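Local coordinates for E3 ubiquitin-protein ligase RNF31 (Mus musculus, PDB 5Y3T) that probably transfers ubiquitin to substrates as a RING-type E3 ligase, and through its paired UBA domains probably binds partner proteins such as HOIL-1, at residues 98-110 with 120-134. Sequence-based numbering, arbitrary orientation.
Sequences RRRKVHELQSLGF and LFQHGGDVARALTEL
Leu105 and Leu120 both swing CG beside the backbone N (chi1 -72° and -79°), and their side chains meet tip to tip, Leu105 CD1 lying 3.9 Å from Leu120 CD1. Each is a knob in the other segment's hole: Leu105 sits among Leu120, Val127, Ala130 and Leu131, while Leu120 fits among Arg98, Lys101, Val102 and Leu105. The two methyls of Leu105 divide the work, for CD2 leans on Leu131 CD1 at 3.9 Å whereas CD1 faces Leu120 and Ala130. Beyond the Schellman motif that closes helix 87-107 at Gly109, Phe110 turns back and presents one ring face to Leu134, whose CB stands 4.1 Å from the ring centroid in a CH-pi contact.

At the other end the contact becomes polar. The extended chain of Lys101 carries NZ to Gly125 O, to which it donates at 3.0 Å from somewhat off the carbonyl plane; this carbonyl belongs to the type I' turn from His123 to Asp126, at the Schellman end of helix 116-122. Arg98 slides alongside Leu120, CD 3.9 Å from Leu120 CD1, and one face of its guanidinium covers Leu120 CB and Phe121 N, while NH1 forms a salt bridge with Glu75 and NH2 a hydrogen bond to Ala70 O.

Three consecutive helices thus share a leucine-rich core, consistent with a compact three-helix UBA fold, the short segments 98-107 and 127-134 being inclined at 36°. The contacts are mainly apolar, and the single hydrogen bond across them joins the lysine ammonium to a main-chain carbonyl of the inter-helix turn.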
ATOM      1  N   ARG B  98      -7.853   9.120  -0.393  1.00 43.13           N
ATOM      2  CA  ARG B  98      -8.595   9.758   0.674  1.00 42.91           C
ATOM      3  C   ARG B  98     -10.025   9.240   0.798  1.00 46.58           C
ATOM      4  O   ARG B  98     -10.499   9.069   1.903  1.00 55.44           O
ATOM      5  CB  ARG B  98      -8.638  11.252   0.443  1.00 48.33           C
ATOM      6  CG  ARG B  98      -9.405  12.004   1.516  1.00 51.61           C
ATOM      7  CD  ARG B  98      -8.585  12.246   2.797  1.00 53.07           C
ATOM      8  NE  ARG B  98      -9.154  13.492   3.220  1.00 61.77           N
ATOM      9  CZ  ARG B  98      -8.563  14.671   3.338  1.00 55.65           C
ATOM     10  NH1 ARG B  98      -7.248  14.861   3.301  1.00 57.76           N
ATOM     11  NH2 ARG B  98      -9.347  15.676   3.622  1.00 69.38           N
ATOM     12  N   ARG B  99     -10.717   9.060  -0.334  1.00 46.60           N
ATOM     13  CA  ARG B  99     -12.014   8.369  -0.377  1.00 47.47           C
ATOM     14  C   ARG B  99     -11.994   7.011   0.308  1.00 49.80           C
ATOM     15  O   ARG B  99     -12.898   6.691   1.081  1.00 56.10           O
ATOM     16  CB  ARG B  99     -12.528   8.190  -1.815  1.00 48.32           C
ATOM     17  CG  ARG B  99     -14.018   7.901  -1.873  1.00 48.10           C
ATOM     18  CD  ARG B  99     -14.513   7.573  -3.274  1.00 50.30           C
ATOM     19  NE  ARG B  99     -14.527   8.771  -4.096  1.00 49.72           N
ATOM     20  CZ  ARG B  99     -13.966   8.921  -5.301  1.00 52.31           C
ATOM     21  NH1 ARG B  99     -13.306   7.935  -5.930  1.00 61.02           N
ATOM     22  NH2 ARG B  99     -14.065  10.100  -5.897  1.00 50.38           N
ATOM     23  N   ARG B 100     -10.970   6.222   0.028  1.00 48.35           N
ATOM     24  CA  ARG B 100     -10.857   4.884   0.575  1.00 48.72           C
ATOM     25  C   ARG B 100     -10.676   4.944   2.091  1.00 52.28           C
ATOM     26  O   ARG B 100     -11.182   4.083   2.854  1.00 55.39           O
ATOM     27  CB  ARG B 100      -9.684   4.164  -0.120  1.00 55.71           C
ATOM     28  CG  ARG B 100      -9.416   2.741   0.342  1.00 61.87           C
ATOM     29  CD  ARG B 100      -8.287   2.044  -0.402  1.00 65.52           C
ATOM     30  NE  ARG B 100      -7.064   2.833  -0.543  1.00 77.31           N
ATOM     31  CZ  ARG B 100      -6.157   3.058   0.424  1.00 87.93           C
ATOM     32  NH1 ARG B 100      -6.314   2.589   1.679  1.00 81.67           N
ATOM     33  NH2 ARG B 100      -5.081   3.790   0.134  1.00 81.02           N
ATOM     34  N   LYS B 101      -9.936   5.953   2.541  1.00 51.02           N
ATOM     35  CA  LYS B 101      -9.649   6.069   3.954  1.00 51.96           C
ATOM     36  C   LYS B 101     -10.862   6.579   4.737  1.00 49.73           C
ATOM     37  O   LYS B 101     -11.080   6.154   5.838  1.00 56.15           O
ATOM     38  CB  LYS B 101      -8.415   6.912   4.178  1.00 51.93           C
ATOM     39  CG  LYS B 101      -7.172   6.208   3.698  1.00 52.66           C
ATOM     40  CD  LYS B 101      -5.965   7.111   3.718  1.00 55.67           C
ATOM     41  CE  LYS B 101      -4.806   6.585   2.870  1.00 57.73           C
ATOM     42  NZ  LYS B 101      -3.846   7.698   2.662  1.00 67.31           N
ATOM     43  N   VAL B 102     -11.662   7.445   4.143  1.00 49.60           N
ATOM     44  CA  VAL B 102     -12.889   7.921   4.758  1.00 52.62           C
ATOM     45  C   VAL B 102     -13.916   6.803   4.874  1.00 51.71           C
ATOM     46  O   VAL B 102     -14.627   6.701   5.881  1.00 58.47           O
ATOM     47  CB  VAL B 102     -13.444   9.158   3.995  1.00 54.65           C
ATOM     48  CG1 VAL B 102     -14.942   9.409   4.264  1.00 46.34           C
ATOM     49  CG2 VAL B 102     -12.576  10.382   4.329  1.00 52.43           C
ATOM     50  N   HIS B 103     -13.979   5.963   3.850  1.00 54.73           N
ATOM     51  CA  HIS B 103     -14.821   4.771   3.882  1.00 53.51           C
ATOM     52  C   HIS B 103     -14.374   3.834   5.013  1.00 52.87           C
ATOM     53  O   HIS B 103     -15.211   3.335   5.722  1.00 65.08           O
ATOM     54  CB  HIS B 103     -14.821   4.079   2.531  1.00 54.84           C
ATOM     55  CG  HIS B 103     -15.556   2.782   2.520  1.00 59.51           C
ATOM     56  ND1 HIS B 103     -16.883   2.686   2.161  1.00 59.52           N
ATOM     57  CD2 HIS B 103     -15.148   1.522   2.814  1.00 57.61           C
ATOM     58  CE1 HIS B 103     -17.266   1.424   2.241  1.00 58.60           C
ATOM     59  NE2 HIS B 103     -16.231   0.698   2.628  1.00 62.57           N
ATOM     60  N   GLU B 104     -13.077   3.638   5.223  1.00 51.77           N
ATOM     61  CA  GLU B 104     -12.660   2.817   6.358  1.00 56.12           C
ATOM     62  C   GLU B 104     -12.986   3.449   7.722  1.00 60.75           C
ATOM     63  O   GLU B 104     -13.541   2.788   8.618  1.00 54.79           O
ATOM     64  CB  GLU B 104     -11.179   2.483   6.326  1.00 58.18           C
ATOM     65  CG  GLU B 104     -10.932   1.090   6.915  1.00 67.12           C
ATOM     66  CD  GLU B 104      -9.490   0.803   7.291  1.00 71.89           C
ATOM     67  OE1 GLU B 104      -8.568   1.526   6.831  1.00 71.82           O
ATOM     68  OE2 GLU B 104      -9.283  -0.167   8.058  1.00 79.10           O
ATOM     69  N   LEU B 105     -12.623   4.716   7.902  1.00 55.56           N
ATOM     70  CA  LEU B 105     -12.856   5.351   9.181  1.00 53.59           C
ATOM     71  C   LEU B 105     -14.341   5.343   9.528  1.00 57.29           C
ATOM     72  O   LEU B 105     -14.694   5.182  10.690  1.00 56.17           O
ATOM     73  CB  LEU B 105     -12.255   6.744   9.224  1.00 53.55           C
ATOM     74  CG  LEU B 105     -10.722   6.688   9.304  1.00 52.80           C
ATOM     75  CD1 LEU B 105     -10.142   8.073   9.139  1.00 54.60           C
ATOM     76  CD2 LEU B 105     -10.220   6.086  10.610  1.00 55.35           C
ATOM     77  N   GLN B 106     -15.186   5.474   8.513  1.00 58.96           N
ATOM     78  CA  GLN B 106     -16.636   5.381   8.654  1.00 64.08           C
ATOM     79  C   GLN B 106     -17.109   4.038   9.187  1.00 62.39           C
ATOM     80  O   GLN B 106     -17.948   3.972  10.066  1.00 71.21           O
ATOM     81  CB  GLN B 106     -17.275   5.598   7.290  1.00 66.96           C
ATOM     82  CG  GLN B 106     -18.782   5.385   7.241  1.00 73.76           C
ATOM     83  CD  GLN B 106     -19.471   6.623   6.756  1.00 77.73           C
ATOM     84  OE1 GLN B 106     -19.777   6.753   5.565  1.00 75.12           O
ATOM     85  NE2 GLN B 106     -19.646   7.589   7.663  1.00 80.70           N
ATOM     86  N   SER B 107     -16.574   2.974   8.633  1.00 60.14           N
ATOM     87  CA  SER B 107     -16.937   1.633   9.051  1.00 67.24           C
ATOM     88  C   SER B 107     -16.404   1.329  10.463  1.00 68.71           C
ATOM     89  O   SER B 107     -16.958   0.512  11.176  1.00 74.45           O
ATOM     90  CB  SER B 107     -16.450   0.596   8.013  1.00 68.82           C
ATOM     91  OG  SER B 107     -15.072   0.276   8.191  1.00 72.49           O
ATOM     92  N   LEU B 108     -15.343   2.015  10.865  1.00 75.31           N
ATOM     93  CA  LEU B 108     -14.772   1.876  12.201  1.00 72.08           C
ATOM     94  C   LEU B 108     -15.385   2.803  13.240  1.00 65.41           C
ATOM     95  O   LEU B 108     -14.805   2.935  14.312  1.00 67.24           O
ATOM     96  CB  LEU B 108     -13.247   2.104  12.142  1.00 76.87           C
ATOM     97  CG  LEU B 108     -12.391   0.855  11.907  1.00 83.72           C
ATOM     98  CD1 LEU B 108     -13.002  -0.150  10.922  1.00 85.65           C
ATOM     99  CD2 LEU B 108     -10.992   1.281  11.484  1.00 79.90           C
ATOM    100  N   GLY B 109     -16.535   3.422  12.945  1.00 60.43           N
ATOM    101  CA  GLY B 109     -17.145   4.421  13.840  1.00 63.31           C
ATOM    102  C   GLY B 109     -17.038   5.920  13.481  1.00 62.81           C
ATOM    103  O   GLY B 109     -17.802   6.721  13.974  1.00 68.04           O
ATOM    104  N   PHE B 110     -16.117   6.321  12.622  1.00 63.76           N
ATOM    105  CA  PHE B 110     -15.771   7.742  12.472  1.00 58.60           C
ATOM    106  C   PHE B 110     -15.985   8.273  11.077  1.00 56.92           C
ATOM    107  O   PHE B 110     -15.113   8.154  10.233  1.00 64.90           O
ATOM    108  CB  PHE B 110     -14.334   7.910  12.915  1.00 55.58           C
ATOM    109  CG  PHE B 110     -14.152   7.496  14.307  1.00 56.13           C
ATOM    110  CD1 PHE B 110     -14.577   8.340  15.338  1.00 62.94           C
ATOM    111  CD2 PHE B 110     -13.690   6.238  14.612  1.00 58.24           C
ATOM    112  CE1 PHE B 110     -14.462   7.950  16.670  1.00 62.16           C
ATOM    113  CE2 PHE B 110     -13.564   5.839  15.940  1.00 59.62           C
ATOM    114  CZ  PHE B 110     -13.970   6.689  16.968  1.00 56.08           C
ATOM    115  N   LEU B 120      -7.760  13.301   8.926  1.00 54.44           N
ATOM    116  CA  LEU B 120      -6.979  12.819   7.810  1.00 51.71           C
ATOM    117  C   LEU B 120      -6.076  13.923   7.265  1.00 47.09           C
ATOM    118  O   LEU B 120      -4.894  13.694   7.029  1.00 46.18           O
ATOM    119  CB  LEU B 120      -7.872  12.198   6.708  1.00 51.65           C
ATOM    120  CG  LEU B 120      -8.318  10.775   7.040  1.00 51.52           C
ATOM    121  CD1 LEU B 120      -9.358  10.279   6.071  1.00 47.12           C
ATOM    122  CD2 LEU B 120      -7.138   9.805   7.113  1.00 53.68           C
ATOM    123  N   PHE B 121      -6.625  15.110   7.074  1.00 50.47           N
ATOM    124  CA  PHE B 121      -5.815  16.285   6.677  1.00 56.30           C
ATOM    125  C   PHE B 121      -4.728  16.573   7.710  1.00 57.64           C
ATOM    126  O   PHE B 121      -3.531  16.716   7.360  1.00 61.67           O
ATOM    127  CB  PHE B 121      -6.699  17.546   6.454  1.00 61.74           C
ATOM    128  CG  PHE B 121      -5.915  18.791   6.147  1.00 66.06           C
ATOM    129  CD1 PHE B 121      -5.336  18.978   4.903  1.00 69.93           C
ATOM    130  CD2 PHE B 121      -5.707  19.762   7.126  1.00 70.94           C
ATOM    131  CE1 PHE B 121      -4.583  20.121   4.632  1.00 72.45           C
ATOM    132  CE2 PHE B 121      -4.946  20.895   6.863  1.00 68.96           C
ATOM    133  CZ  PHE B 121      -4.396  21.084   5.617  1.00 67.24           C
ATOM    134  N   GLN B 122      -5.137  16.644   8.976  1.00 55.12           N
ATOM    135  CA  GLN B 122      -4.209  16.926  10.091  1.00 60.23           C
ATOM    136  C   GLN B 122      -3.000  15.992  10.119  1.00 54.67           C
ATOM    137  O   GLN B 122      -1.903  16.437  10.448  1.00 47.61           O
ATOM    138  CB  GLN B 122      -4.949  16.923  11.456  1.00 68.02           C
ATOM    139  CG  GLN B 122      -4.386  17.845  12.530  1.00 79.58           C
ATOM    140  CD  GLN B 122      -4.386  19.324  12.100  1.00 83.57           C
ATOM    141  OE1 GLN B 122      -5.391  19.849  11.609  1.00 75.69           O
ATOM    142  NE2 GLN B 122      -3.248  19.984  12.263  1.00 76.62           N
ATOM    143  N   HIS B 123      -3.171  14.722   9.733  1.00 56.32           N
ATOM    144  CA  HIS B 123      -2.075  13.726   9.824  1.00 57.55           C
ATOM    145  C   HIS B 123      -1.461  13.227   8.526  1.00 55.15           C
ATOM    146  O   HIS B 123      -0.941  12.107   8.474  1.00 52.40           O
ATOM    147  CB  HIS B 123      -2.598  12.552  10.621  1.00 61.37           C
ATOM    148  CG  HIS B 123      -2.778  12.891  12.041  1.00 64.79           C
ATOM    149  ND1 HIS B 123      -3.960  13.392  12.526  1.00 69.94           N
ATOM    150  CD2 HIS B 123      -1.893  12.926  13.061  1.00 66.06           C
ATOM    151  CE1 HIS B 123      -3.815  13.670  13.805  1.00 71.23           C
ATOM    152  NE2 HIS B 123      -2.568  13.413  14.150  1.00 69.85           N
ATOM    153  N   GLY B 124      -1.526  14.048   7.477  1.00 58.20           N
ATOM    154  CA  GLY B 124      -0.985  13.703   6.151  1.00 53.29           C
ATOM    155  C   GLY B 124      -1.552  12.456   5.478  1.00 48.10           C
ATOM    156  O   GLY B 124      -0.867  11.808   4.709  1.00 54.63           O
ATOM    157  N   GLY B 125      -2.807  12.134   5.752  1.00 53.05           N
ATOM    158  CA  GLY B 125      -3.477  10.961   5.177  1.00 50.76           C
ATOM    159  C   GLY B 125      -3.212   9.673   5.944  1.00 51.38           C
ATOM    160  O   GLY B 125      -3.551   8.610   5.478  1.00 50.12           O
ATOM    161  N   ASP B 126      -2.617   9.757   7.124  1.00 55.58           N
ATOM    162  CA  ASP B 126      -2.224   8.568   7.878  1.00 54.58           C
ATOM    163  C   ASP B 126      -3.428   8.050   8.673  1.00 55.20           C
ATOM    164  O   ASP B 126      -3.782   8.600   9.731  1.00 54.84           O
ATOM    165  CB  ASP B 126      -1.073   8.956   8.812  1.00 61.20           C
ATOM    166  CG  ASP B 126      -0.355   7.768   9.409  1.00 61.05           C
ATOM    167  OD1 ASP B 126      -0.987   6.754   9.755  1.00 58.59           O
ATOM    168  OD2 ASP B 126       0.872   7.884   9.578  1.00 69.60           O
ATOM    169  N   VAL B 127      -4.041   6.979   8.168  1.00 58.16           N
ATOM    170  CA  VAL B 127      -5.226   6.391   8.786  1.00 57.44           C
ATOM    171  C   VAL B 127      -4.966   5.979  10.234  1.00 54.24           C
ATOM    172  O   VAL B 127      -5.804   6.220  11.104  1.00 49.51           O
ATOM    173  CB  VAL B 127      -5.725   5.140   8.018  1.00 59.89           C
ATOM    174  CG1 VAL B 127      -6.866   4.438   8.770  1.00 66.98           C
ATOM    175  CG2 VAL B 127      -6.208   5.539   6.673  1.00 53.68           C
ATOM    176  N   ALA B 128      -3.814   5.351  10.471  1.00 52.39           N
ATOM    177  CA  ALA B 128      -3.468   4.847  11.795  1.00 49.65           C
ATOM    178  C   ALA B 128      -3.466   6.000  12.786  1.00 53.00           C
ATOM    179  O   ALA B 128      -4.158   5.941  13.800  1.00 56.55           O
ATOM    180  CB  ALA B 128      -2.124   4.173  11.770  1.00 48.37           C
ATOM    181  N   ARG B 129      -2.765   7.080  12.450  1.00 59.43           N
ATOM    182  CA  ARG B 129      -2.704   8.271  13.328  1.00 58.41           C
ATOM    183  C   ARG B 129      -3.992   9.036  13.445  1.00 57.81           C
ATOM    184  O   ARG B 129      -4.264   9.570  14.515  1.00 65.75           O
ATOM    185  CB  ARG B 129      -1.596   9.216  12.925  1.00 64.77           C
ATOM    186  CG  ARG B 129      -0.264   8.684  13.384  1.00 74.70           C
ATOM    187  CD  ARG B 129       0.882   9.522  12.901  1.00 90.69           C
ATOM    188  NE  ARG B 129       2.138   8.839  13.177  1.00105.57           N
ATOM    189  CZ  ARG B 129       3.342   9.329  12.905  1.00109.42           C
ATOM    190  NH1 ARG B 129       3.474  10.532  12.340  1.00108.35           N
ATOM    191  NH2 ARG B 129       4.421   8.606  13.208  1.00116.60           N
ATOM    192  N   ALA B 130      -4.797   9.092  12.390  1.00 54.23           N
ATOM    193  CA  ALA B 130      -6.146   9.700  12.527  1.00 53.99           C
ATOM    194  C   ALA B 130      -7.047   8.913  13.513  1.00 50.58           C
ATOM    195  O   ALA B 130      -7.674   9.490  14.391  1.00 55.93           O
ATOM    196  CB  ALA B 130      -6.815   9.831  11.171  1.00 56.86           C
ATOM    197  N   LEU B 131      -7.083   7.591  13.386  1.00 50.61           N
ATOM    198  CA  LEU B 131      -7.870   6.721  14.290  1.00 51.36           C
ATOM    199  C   LEU B 131      -7.527   6.896  15.781  1.00 47.65           C
ATOM    200  O   LEU B 131      -8.426   6.991  16.630  1.00 50.16           O
ATOM    201  CB  LEU B 131      -7.617   5.270  13.909  1.00 54.21           C
ATOM    202  CG  LEU B 131      -8.518   4.220  14.514  1.00 52.55           C
ATOM    203  CD1 LEU B 131      -9.972   4.455  14.147  1.00 54.96           C
ATOM    204  CD2 LEU B 131      -8.024   2.881  14.002  1.00 59.16           C
ATOM    205  N   THR B 132      -6.221   6.931  16.068  1.00 48.44           N
ATOM    206  CA  THR B 132      -5.678   7.277  17.381  1.00 51.93           C
ATOM    207  C   THR B 132      -6.345   8.561  17.864  1.00 57.95           C
ATOM    208  O   THR B 132      -7.067   8.509  18.859  1.00 58.39           O
ATOM    209  CB  THR B 132      -4.134   7.425  17.374  1.00 52.98           C
ATOM    210  OG1 THR B 132      -3.528   6.205  16.946  1.00 60.66           O
ATOM    211  CG2 THR B 132      -3.583   7.720  18.771  1.00 57.09           C
ATOM    212  N   GLU B 133      -6.186   9.663  17.116  1.00 60.04           N
ATOM    213  CA  GLU B 133      -6.658  11.000  17.556  1.00 62.87           C
ATOM    214  C   GLU B 133      -8.183  11.062  17.789  1.00 51.87           C
ATOM    215  O   GLU B 133      -8.640  11.579  18.778  1.00 56.50           O
ATOM    216  CB  GLU B 133      -6.201  12.119  16.571  1.00 73.15           C
ATOM    217  CG  GLU B 133      -5.975  13.499  17.234  1.00 90.67           C
ATOM    218  CD  GLU B 133      -6.045  14.685  16.260  1.00104.30           C
ATOM    219  OE1 GLU B 133      -5.083  15.499  16.210  1.00106.97           O
ATOM    220  OE2 GLU B 133      -7.058  14.815  15.526  1.00109.94           O
ATOM    221  N   LEU B 134      -8.948  10.479  16.884  1.00 55.98           N
ATOM    222  CA  LEU B 134     -10.412  10.397  16.966  1.00 54.97           C
ATOM    223  C   LEU B 134     -10.978   9.622  18.155  1.00 50.75           C
ATOM    224  O   LEU B 134     -12.140   9.813  18.526  1.00 55.31           O
ATOM    225  CB  LEU B 134     -10.952   9.737  15.681  1.00 60.19           C
ATOM    226  CG  LEU B 134     -10.975  10.616  14.422  1.00 63.01           C
ATOM    227  CD1 LEU B 134     -11.000   9.795  13.142  1.00 65.69           C
ATOM    228  CD2 LEU B 134     -12.168  11.558  14.450  1.00 64.45           C
TER